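Local coordinates for erythrocyte membrane protein 1 (PDB 2XU0) that probably binds receptors on host cells as an adhesin of the malaria parasite, represented here by its N-terminal segment and first Duffy-binding-like domain, which takes part in rosetting, at residues I29-I33 / E416-L421; R100-R104 / P133-C139. The protein carries 10 engineered substitutions. All coordinates share one frame; numbering follows the deposited sequence. Where two conformers were deposited one is given.

Contact 1: I29-I33 / E416-L421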
ATOM      1  N   ILE A  29     -15.444   3.531  -4.950  1.00 30.08           N
ATOM      2  CA  ILE A  29     -15.386   4.625  -5.921  1.00 29.38           C
ATOM      3  C   ILE A  29     -14.687   4.125  -7.186  1.00 34.42           C
ATOM      4  O   ILE A  29     -15.133   4.452  -8.273  1.00 34.09           O
ATOM      5  CB  ILE A  29     -14.788   5.935  -5.325  1.00 30.88           C
ATOM      6  CG1 ILE A  29     -15.627   6.403  -4.129  1.00 29.07           C
ATOM      7  CG2 ILE A  29     -14.699   7.018  -6.409  1.00 30.09           C
ATOM      8  CD1 ILE A  29     -14.898   7.399  -3.192  1.00 32.65           C
ATOM      9  N   GLY A  30     -13.675   3.257  -7.026  1.00 31.98           N
ATOM     10  CA  GLY A  30     -12.954   2.624  -8.129  1.00 30.96           C
ATOM     11  C   GLY A  30     -13.858   1.868  -9.090  1.00 33.06           C
ATOM     12  O   GLY A  30     -13.640   1.908 -10.305  1.00 30.08           O
ATOM     13  N   ILE A  31     -14.858   1.153  -8.555  1.00 33.02           N
ATOM     14  CA  ILE A  31     -15.868   0.406  -9.333  1.00 34.46           C
ATOM     15  C   ILE A  31     -16.600   1.386 -10.240  1.00 39.03           C
ATOM     16  O   ILE A  31     -16.808   1.080 -11.410  1.00 38.87           O
ATOM     17  CB  ILE A  31     -16.938  -0.276  -8.406  1.00 38.73           C
ATOM     18  CG1 ILE A  31     -16.357  -1.445  -7.659  1.00 39.49           C
ATOM     19  CG2 ILE A  31     -18.172  -0.744  -9.231  1.00 41.84           C
ATOM     20  CD1 ILE A  31     -17.316  -2.082  -6.779  1.00 52.15           C
ATOM     21  N   LYS A  32     -17.044   2.536  -9.679  1.00 36.26           N
ATOM     22  CA  LYS A  32     -17.776   3.540 -10.449  1.00 36.84           C
ATOM     23  C   LYS A  32     -16.905   4.087 -11.578  1.00 39.66           C
ATOM     24  O   LYS A  32     -17.377   4.150 -12.710  1.00 38.61           O
ATOM     25  CB  LYS A  32     -18.285   4.672  -9.557  1.00 40.20           C
ATOM     26  CG  LYS A  32     -19.298   4.251  -8.520  1.00 55.95           C
ATOM     27  CD  LYS A  32     -20.144   5.454  -8.095  1.00 67.44           C
ATOM     28  CE  LYS A  32     -21.226   5.088  -7.107  1.00 77.55           C
ATOM     29  NZ  LYS A  32     -20.691   4.918  -5.726  1.00 87.92           N
ATOM     30  N   ILE A  33     -15.618   4.404 -11.290  1.00 33.66           N
ATOM     31  CA  ILE A  33     -14.676   4.893 -12.302  1.00 33.68           C
ATOM     32  C   ILE A  33     -14.478   3.858 -13.438  1.00 39.37           C
ATOM     33  O   ILE A  33     -14.537   4.210 -14.619  1.00 39.21           O
ATOM     34  CB  ILE A  33     -13.329   5.336 -11.662  1.00 36.07           C
ATOM     35  CG1 ILE A  33     -13.516   6.388 -10.551  1.00 35.19           C
ATOM     36  CG2 ILE A  33     -12.298   5.774 -12.716  1.00 36.18           C
ATOM     37  CD1 ILE A  33     -14.387   7.696 -10.906  1.00 39.55           C
ATOM     38  N   GLU A 416     -12.615  12.787 -11.817  1.00 38.64           N
ATOM     39  CA  GLU A 416     -13.877  12.126 -11.433  1.00 37.24           C
ATOM     40  C   GLU A 416     -13.791  11.459 -10.071  1.00 40.66           C
ATOM     41  O   GLU A 416     -14.787  11.478  -9.340  1.00 40.73           O
ATOM     42  CB  GLU A 416     -14.350  11.107 -12.475  1.00 38.78           C
ATOM     43  CG  GLU A 416     -14.959  11.705 -13.734  1.00 58.07           C
ATOM     44  CD  GLU A 416     -16.352  12.299 -13.601  0.80 87.83           C
ATOM     45  OE1 GLU A 416     -16.684  13.200 -14.405  0.60 76.68           O
ATOM     46  OE2 GLU A 416     -17.114  11.860 -12.709  0.60 89.35           O
ATOM     47  N   PHE A 417     -12.619  10.846  -9.725  1.00 35.57           N
ATOM     48  CA  PHE A 417     -12.473  10.176  -8.418  1.00 33.55           C
ATOM     49  C   PHE A 417     -12.599  11.172  -7.268  1.00 36.57           C
ATOM     50  O   PHE A 417     -13.370  10.941  -6.340  1.00 36.96           O
ATOM     51  CB  PHE A 417     -11.143   9.418  -8.313  1.00 33.24           C
ATOM     52  CG  PHE A 417     -11.164   8.397  -7.210  1.00 32.31           C
ATOM     53  CD1 PHE A 417     -11.330   7.045  -7.496  1.00 33.07           C
ATOM     54  CD2 PHE A 417     -10.938   8.773  -5.886  1.00 32.38           C
ATOM     55  CE1 PHE A 417     -11.314   6.100  -6.476  1.00 33.01           C
ATOM     56  CE2 PHE A 417     -10.929   7.826  -4.866  1.00 33.59           C
ATOM     57  CZ  PHE A 417     -11.141   6.500  -5.166  1.00 31.69           C
ATOM     58  N   TYR A 418     -11.844  12.272  -7.335  1.00 35.96           N
ATOM     59  CA  TYR A 418     -11.887  13.321  -6.314  1.00 36.90           C
ATOM     60  C   TYR A 418     -13.286  13.982  -6.282  1.00 44.21           C
ATOM     61  O   TYR A 418     -13.735  14.338  -5.196  1.00 43.80           O
ATOM     62  CB  TYR A 418     -10.708  14.305  -6.432  1.00 37.08           C
ATOM     63  CG  TYR A 418      -9.403  13.723  -5.922  1.00 38.99           C
ATOM     64  CD1 TYR A 418      -9.133  13.648  -4.557  1.00 40.82           C
ATOM     65  CD2 TYR A 418      -8.424  13.272  -6.804  1.00 39.56           C
ATOM     66  CE1 TYR A 418      -7.939  13.092  -4.083  1.00 41.62           C
ATOM     67  CE2 TYR A 418      -7.217  12.743  -6.342  1.00 39.57           C
ATOM     68  CZ  TYR A 418      -6.984  12.645  -4.980  1.00 42.66           C
ATOM     69  OH  TYR A 418      -5.808  12.092  -4.524  1.00 39.75           O
ATOM     70  N   GLU A 419     -14.022  14.006  -7.436  1.00 42.79           N
ATOM     71  CA  GLU A 419     -15.415  14.507  -7.511  1.00 43.78           C
ATOM     72  C   GLU A 419     -16.277  13.613  -6.581  1.00 47.21           C
ATOM     73  O   GLU A 419     -17.018  14.129  -5.755  1.00 47.24           O
ATOM     74  CB  GLU A 419     -15.950  14.433  -8.967  1.00 45.21           C
ATOM     75  CG  GLU A 419     -16.350  15.772  -9.571  0.50 54.50           C
ATOM     76  CD  GLU A 419     -15.690  16.122 -10.894  0.50 65.72           C
ATOM     77  OE1 GLU A 419     -15.882  15.373 -11.881  0.50 60.73           O
ATOM     78  OE2 GLU A 419     -15.020  17.178 -10.959  0.50 47.53           O
ATOM     79  N   ASN A 420     -16.114  12.276  -6.678  1.00 43.29           N
ATOM     80  CA  ASN A 420     -16.828  11.304  -5.848  1.00 42.52           C
ATOM     81  C   ASN A 420     -16.498  11.372  -4.364  1.00 46.09           C
ATOM     82  O   ASN A 420     -17.393  11.150  -3.564  1.00 45.49           O
ATOM     83  CB  ASN A 420     -16.647   9.892  -6.370  1.00 45.07           C
ATOM     84  CG  ASN A 420     -17.649   9.548  -7.428  1.00 65.53           C
ATOM     85  OD1 ASN A 420     -18.764   9.104  -7.130  1.00 63.43           O
ATOM     86  ND2 ASN A 420     -17.291   9.795  -8.686  1.00 51.60           N
ATOM     87  N   LEU A 421     -15.226  11.633  -3.989  1.00 44.15           N
ATOM     88  CA  LEU A 421     -14.805  11.770  -2.583  1.00 43.72           C
ATOM     89  C   LEU A 421     -15.511  12.958  -1.954  1.00 49.82           C
ATOM     90  O   LEU A 421     -15.923  12.893  -0.794  1.00 49.41           O
ATOM     91  CB  LEU A 421     -13.282  12.011  -2.466  1.00 42.79           C
ATOM     92  CG  LEU A 421     -12.366  10.817  -2.503  1.00 46.18           C
ATOM     93  CD1 LEU A 421     -10.938  11.275  -2.553  1.00 45.50           C
ATOM     94  CD2 LEU A 421     -12.589   9.900  -1.289  1.00 46.93           C
TER
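I29 meets F417 face-on: its CG2 methyl lies 3.6 Å from the centroid of the F417 ring, 17° off the ring normal, a CH-pi contact displaced toward the CD1-CE1 edge. Chi1 of -59° sets CG1 beside the backbone N and leaves CG2 anti to it, so CG2 goes to the ring and also to N420 CB at 3.5 Å, while CD1, at the end of the CG1 branch, reaches L421 CD2 at 3.9 Å. I33 adds a second apolar contact, its CG1 standing 3.8 Å from F417 CD1 and its CD1 methyl resting against E416 CB and the backbone N of F417. G30 brings no side chain, and its backbone N comes 3.7 Å from F417 CE1; the ring end thus lies close to the backbone of 29-33.

The segments bury 329 Å² between them without a hydrogen bond across, and the close contacts are mostly between carbon atoms. The one polar side chain at the centre, N420, turns its amide back onto its own helix: ND2 donates to E416 O at 3.1 Å in a fairly straight bond. E416 O also accepts the helical bond from N420 N, the two donors arriving from opposite faces of the carbonyl plane. The ND2 bond holds the rotation of the amide; CB, set by the helix, faces I29, and OD1 lies near K32 CD.

The two short helical segments approach to 10.0 Å between axes at 137°, an oblique antiparallel packing. It seats helix 22-39, in the N-terminal segment of PfEMP1, on helix 415-423 of the C-terminal DBL subdomain. L26 of helix 22-39 and L313 of helix 311-338 both touch F417, and Y418 packs against helix 371-407.

Contact 2: R100-R104 / P133-C139; sequences REQNR and PRRRHIC
R100 and H137 approach to 5.4 Å between their CA atoms and R104 and R134 to 5.3 Å, so the irregular segment 100-104 touches 133-139 near its two ends, alongside the short helix 133-136 and the turn where H137 leaves helical geometry. At the first end, R100 passes its aliphatic chain over H137 O, CG lying 3.3 Å from that oxygen. Its NE gives a weak hydrogen bond to I138 O (3.2 Å, N-H...O 130°), the acceptor lying near the guanidinium plane, while NH2 forms salt bridges with D140 and E144.

E101 covers one face of the H137 imidazole with CB, 3.9 Å from the ring centroid and 15° off its normal; R136 CB lies over the opposite face, so the ring is sandwiched between aliphatic carbons.

R104 has the largest area covered by the opposite segment. A modest bend at chi3 lays the guanidinium beside the turn, with H137 O above one face and C139 SG at the edge beside NH2. Its NH1 donates weakly to R134 O at 2.7 Å, the N-H...O angle being only 120°. The salt bridge from NH2 to E168 is its strongest polar link, and since E168 also accepts from C139 N, one carboxylate ties both segments to the same helix.

The C97–C139 disulfide joins the chain just before R100 to the end of 133-139: a disulfide-linked loop packed on a short helix of the Duffy-binding-like domain. Helix 154-175 backs the contact through E168, Y171 and I172; R134, touching I172, pairs with D198 on helix 186-204 and E318 on helix 311-338.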
ATOM      1  N   ARG A 100      16.684  -5.966  -7.358  1.00 53.51           N
ATOM      2  CA  ARG A 100      15.731  -5.500  -6.370  1.00 52.59           C
ATOM      3  C   ARG A 100      15.905  -6.120  -5.021  1.00 56.56           C
ATOM      4  O   ARG A 100      16.107  -7.329  -4.894  1.00 56.24           O
ATOM      5  CB  ARG A 100      14.288  -5.585  -6.873  1.00 49.39           C
ATOM      6  CG  ARG A 100      13.929  -4.381  -7.740  1.00 53.82           C
ATOM      7  CD  ARG A 100      13.848  -4.823  -9.162  1.00 48.55           C
ATOM      8  NE  ARG A 100      13.635  -3.724 -10.102  1.00 43.75           N
ATOM      9  CZ  ARG A 100      14.608  -3.153 -10.800  1.00 56.79           C
ATOM     10  NH1 ARG A 100      15.875  -3.491 -10.587  1.00 41.94           N
ATOM     11  NH2 ARG A 100      14.326  -2.236 -11.714  1.00 43.72           N
ATOM     12  N   GLU A 101      15.844  -5.263  -4.007  1.00 53.36           N
ATOM     13  CA  GLU A 101      15.934  -5.625  -2.608  1.00 53.85           C
ATOM     14  C   GLU A 101      14.675  -6.399  -2.251  1.00 59.30           C
ATOM     15  O   GLU A 101      13.609  -6.147  -2.814  1.00 59.69           O
ATOM     16  CB  GLU A 101      16.012  -4.353  -1.737  1.00 55.44           C
ATOM     17  CG  GLU A 101      17.246  -3.486  -1.964  1.00 68.42           C
ATOM     18  CD  GLU A 101      17.300  -2.203  -1.151  1.00101.73           C
ATOM     19  OE1 GLU A 101      16.962  -2.234   0.056  1.00 95.52           O
ATOM     20  OE2 GLU A 101      17.703  -1.163  -1.723  1.00105.64           O
ATOM     21  N   GLN A 102      14.809  -7.360  -1.351  1.00 55.96           N
ATOM     22  CA  GLN A 102      13.694  -8.157  -0.846  1.00 55.94           C
ATOM     23  C   GLN A 102      13.423  -7.621   0.547  1.00 57.15           C
ATOM     24  O   GLN A 102      13.923  -6.543   0.864  1.00 59.48           O
ATOM     25  CB  GLN A 102      14.003  -9.679  -0.881  1.00 58.33           C
ATOM     26  CG  GLN A 102      15.296 -10.130  -0.164  1.00 83.47           C
ATOM     27  CD  GLN A 102      16.555  -9.910  -0.974  1.00107.61           C
ATOM     28  OE1 GLN A 102      16.646 -10.274  -2.156  1.00105.08           O
ATOM     29  NE2 GLN A 102      17.554  -9.302  -0.348  1.00 98.82           N
ATOM     30  N   ASN A 103      12.676  -8.334   1.380  1.00 49.54           N
ATOM     31  CA  ASN A 103      12.323  -7.860   2.720  1.00 48.90           C
ATOM     32  C   ASN A 103      11.513  -6.552   2.682  1.00 48.30           C
ATOM     33  O   ASN A 103      11.633  -5.701   3.563  1.00 46.35           O
ATOM     34  CB  ASN A 103      13.519  -7.833   3.706  1.00 53.73           C
ATOM     35  CG  ASN A 103      13.565  -9.027   4.629  1.00 93.71           C
ATOM     36  OD1 ASN A 103      14.442  -9.896   4.515  1.00 92.35           O
ATOM     37  ND2 ASN A 103      12.604  -9.110   5.549  1.00 88.22           N
ATOM     38  N   ARG A 104      10.633  -6.439   1.660  1.00 43.13           N
ATOM     39  CA  ARG A 104       9.737  -5.297   1.437  1.00 40.49           C
ATOM     40  C   ARG A 104       8.820  -5.101   2.625  1.00 40.73           C
ATOM     41  O   ARG A 104       8.411  -3.975   2.899  1.00 42.67           O
ATOM     42  CB  ARG A 104       8.889  -5.514   0.168  1.00 37.70           C
ATOM     43  CG  ARG A 104       9.706  -5.674  -1.098  1.00 37.93           C
ATOM     44  CD  ARG A 104       8.889  -5.274  -2.270  1.00 35.80           C
ATOM     45  NE  ARG A 104       9.119  -6.109  -3.437  1.00 37.04           N
ATOM     46  CZ  ARG A 104       8.286  -6.181  -4.463  1.00 49.91           C
ATOM     47  NH1 ARG A 104       7.175  -5.449  -4.482  1.00 36.64           N
ATOM     48  NH2 ARG A 104       8.552  -6.983  -5.481  1.00 36.69           N
ATOM     49  N   PRO A 133       7.565   0.718   0.687  1.00 28.36           N
ATOM     50  CA  PRO A 133       8.652  -0.234   0.325  1.00 29.56           C
ATOM     51  C   PRO A 133       8.236  -1.313  -0.680  1.00 31.99           C
ATOM     52  O   PRO A 133       9.044  -1.664  -1.540  1.00 31.13           O
ATOM     53  CB  PRO A 133       9.120  -0.798   1.687  1.00 31.08           C
ATOM     54  CG  PRO A 133       8.095  -0.423   2.638  1.00 34.73           C
ATOM     55  CD  PRO A 133       7.368   0.784   2.149  1.00 29.38           C
ATOM     56  N   ARG A 134       6.915  -1.725  -0.689  1.00 29.34           N
ATOM     57  CA  ARG A 134       6.418  -2.675  -1.684  1.00 28.77           C
ATOM     58  C   ARG A 134       6.600  -2.072  -3.087  1.00 32.72           C
ATOM     59  O   ARG A 134       6.985  -2.779  -3.999  1.00 31.67           O
ATOM     60  CB  ARG A 134       4.948  -3.081  -1.397  1.00 29.20           C
ATOM     61  CG  ARG A 134       4.362  -4.180  -2.322  1.00 30.06           C
ATOM     62  CD  ARG A 134       2.837  -4.100  -2.493  1.00 35.81           C
ATOM     63  NE  ARG A 134       2.372  -2.707  -2.477  1.00 28.18           N
ATOM     64  CZ  ARG A 134       2.402  -1.885  -3.516  1.00 35.04           C
ATOM     65  NH1 ARG A 134       2.775  -2.327  -4.710  1.00 31.81           N
ATOM     66  NH2 ARG A 134       2.052  -0.618  -3.375  1.00 29.66           N
ATOM     67  N   ARG A 135       6.371  -0.750  -3.254  1.00 30.55           N
ATOM     68  CA  ARG A 135       6.535  -0.106  -4.555  1.00 29.99           C
ATOM     69  C   ARG A 135       7.994   0.072  -4.898  1.00 32.50           C
ATOM     70  O   ARG A 135       8.362  -0.165  -6.038  1.00 33.74           O
ATOM     71  CB  ARG A 135       5.777   1.273  -4.642  1.00 29.06           C
ATOM     72  CG  ARG A 135       6.135   2.147  -5.870  1.00 31.64           C
ATOM     73  CD  ARG A 135       5.589   1.566  -7.177  1.00 31.59           C
ATOM     74  NE  ARG A 135       6.108   2.255  -8.370  1.00 29.73           N
ATOM     75  CZ  ARG A 135       7.237   1.948  -9.012  1.00 42.42           C
ATOM     76  NH1 ARG A 135       8.019   0.973  -8.568  1.00 41.04           N
ATOM     77  NH2 ARG A 135       7.585   2.606 -10.105  1.00 27.34           N
ATOM     78  N   ARG A 136       8.777   0.633  -3.976  1.00 32.48           N
ATOM     79  CA  ARG A 136      10.205   0.936  -4.182  1.00 34.15           C
ATOM     80  C   ARG A 136      10.984  -0.220  -4.849  1.00 41.06           C
ATOM     81  O   ARG A 136      11.747  -0.001  -5.795  1.00 42.35           O
ATOM     82  CB  ARG A 136      10.865   1.273  -2.836  1.00 32.18           C
ATOM     83  CG  ARG A 136      10.469   2.619  -2.248  1.00 33.40           C
ATOM     84  CD  ARG A 136      11.215   2.852  -0.959  1.00 35.76           C
ATOM     85  NE  ARG A 136      12.556   3.373  -1.247  1.00 40.34           N
ATOM     86  CZ  ARG A 136      13.380   3.864  -0.330  1.00 57.35           C
ATOM     87  NH1 ARG A 136      13.025   3.884   0.951  1.00 47.79           N
ATOM     88  NH2 ARG A 136      14.569   4.336  -0.682  1.00 44.79           N
ATOM     89  N   HIS A 137      10.738  -1.445  -4.398  1.00 36.96           N
ATOM     90  CA  HIS A 137      11.471  -2.611  -4.888  1.00 36.31           C
ATOM     91  C   HIS A 137      10.691  -3.531  -5.807  1.00 41.00           C
ATOM     92  O   HIS A 137      11.087  -4.673  -5.994  1.00 40.48           O
ATOM     93  CB  HIS A 137      12.094  -3.358  -3.702  1.00 36.01           C
ATOM     94  CG  HIS A 137      12.652  -2.447  -2.659  1.00 38.42           C
ATOM     95  ND1 HIS A 137      13.725  -1.599  -2.929  1.00 40.30           N
ATOM     96  CD2 HIS A 137      12.270  -2.273  -1.375  1.00 38.93           C
ATOM     97  CE1 HIS A 137      13.957  -0.949  -1.800  1.00 38.58           C
ATOM     98  NE2 HIS A 137      13.111  -1.325  -0.835  1.00 38.75           N
ATOM     99  N   ILE A 138       9.618  -3.013  -6.437  1.00 38.39           N
ATOM    100  CA  ILE A 138       8.774  -3.747  -7.383  1.00 38.57           C
ATOM    101  C   ILE A 138       9.608  -4.453  -8.480  1.00 44.70           C
ATOM    102  O   ILE A 138      10.612  -3.897  -8.952  1.00 43.57           O
ATOM    103  CB  ILE A 138       7.639  -2.826  -7.954  1.00 40.72           C
ATOM    104  CG1 ILE A 138       6.282  -3.536  -7.924  1.00 39.50           C
ATOM    105  CG2 ILE A 138       7.966  -2.247  -9.364  1.00 41.83           C
ATOM    106  CD1 ILE A 138       5.052  -2.641  -8.191  1.00 40.47           C
ATOM    107  N   CYS A 139       9.183  -5.663  -8.878  1.00 40.86           N
ATOM    108  CA  CYS A 139       9.885  -6.452  -9.901  1.00 41.02           C
ATOM    109  C   CYS A 139       9.552  -6.015 -11.320  1.00 43.58           C
ATOM    110  O   CYS A 139       8.835  -6.726 -12.026  1.00 44.03           O
ATOM    111  CB  CYS A 139       9.646  -7.946  -9.696  1.00 41.70           C
ATOM    112  SG  CYS A 139      10.192  -8.569  -8.087  0.75 46.31           S
TER

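Overall arrangement
From the N terminus, the chain enters contact 1 on helix 22-39, and that contact closes only 383 residues later, when helix 415-423 packs against it. Contact 2 lies wholly within this loop: 100-104 and 133-139 are 29 residues apart, and the residues between them contain no helix or strand. The contacts are therefore nested, not crossed. Their centres are 29 Å apart and their nearest atoms about 15 Å, so they do not touch. Contact 1 joins the N-terminal segment to the C-terminal DBL subdomain, whereas contact 2 packs a loop before helix 133-136 against that helix and the turn following it. Helix 311-338 borders both, through L313 in contact 1 and E318 in contact 2.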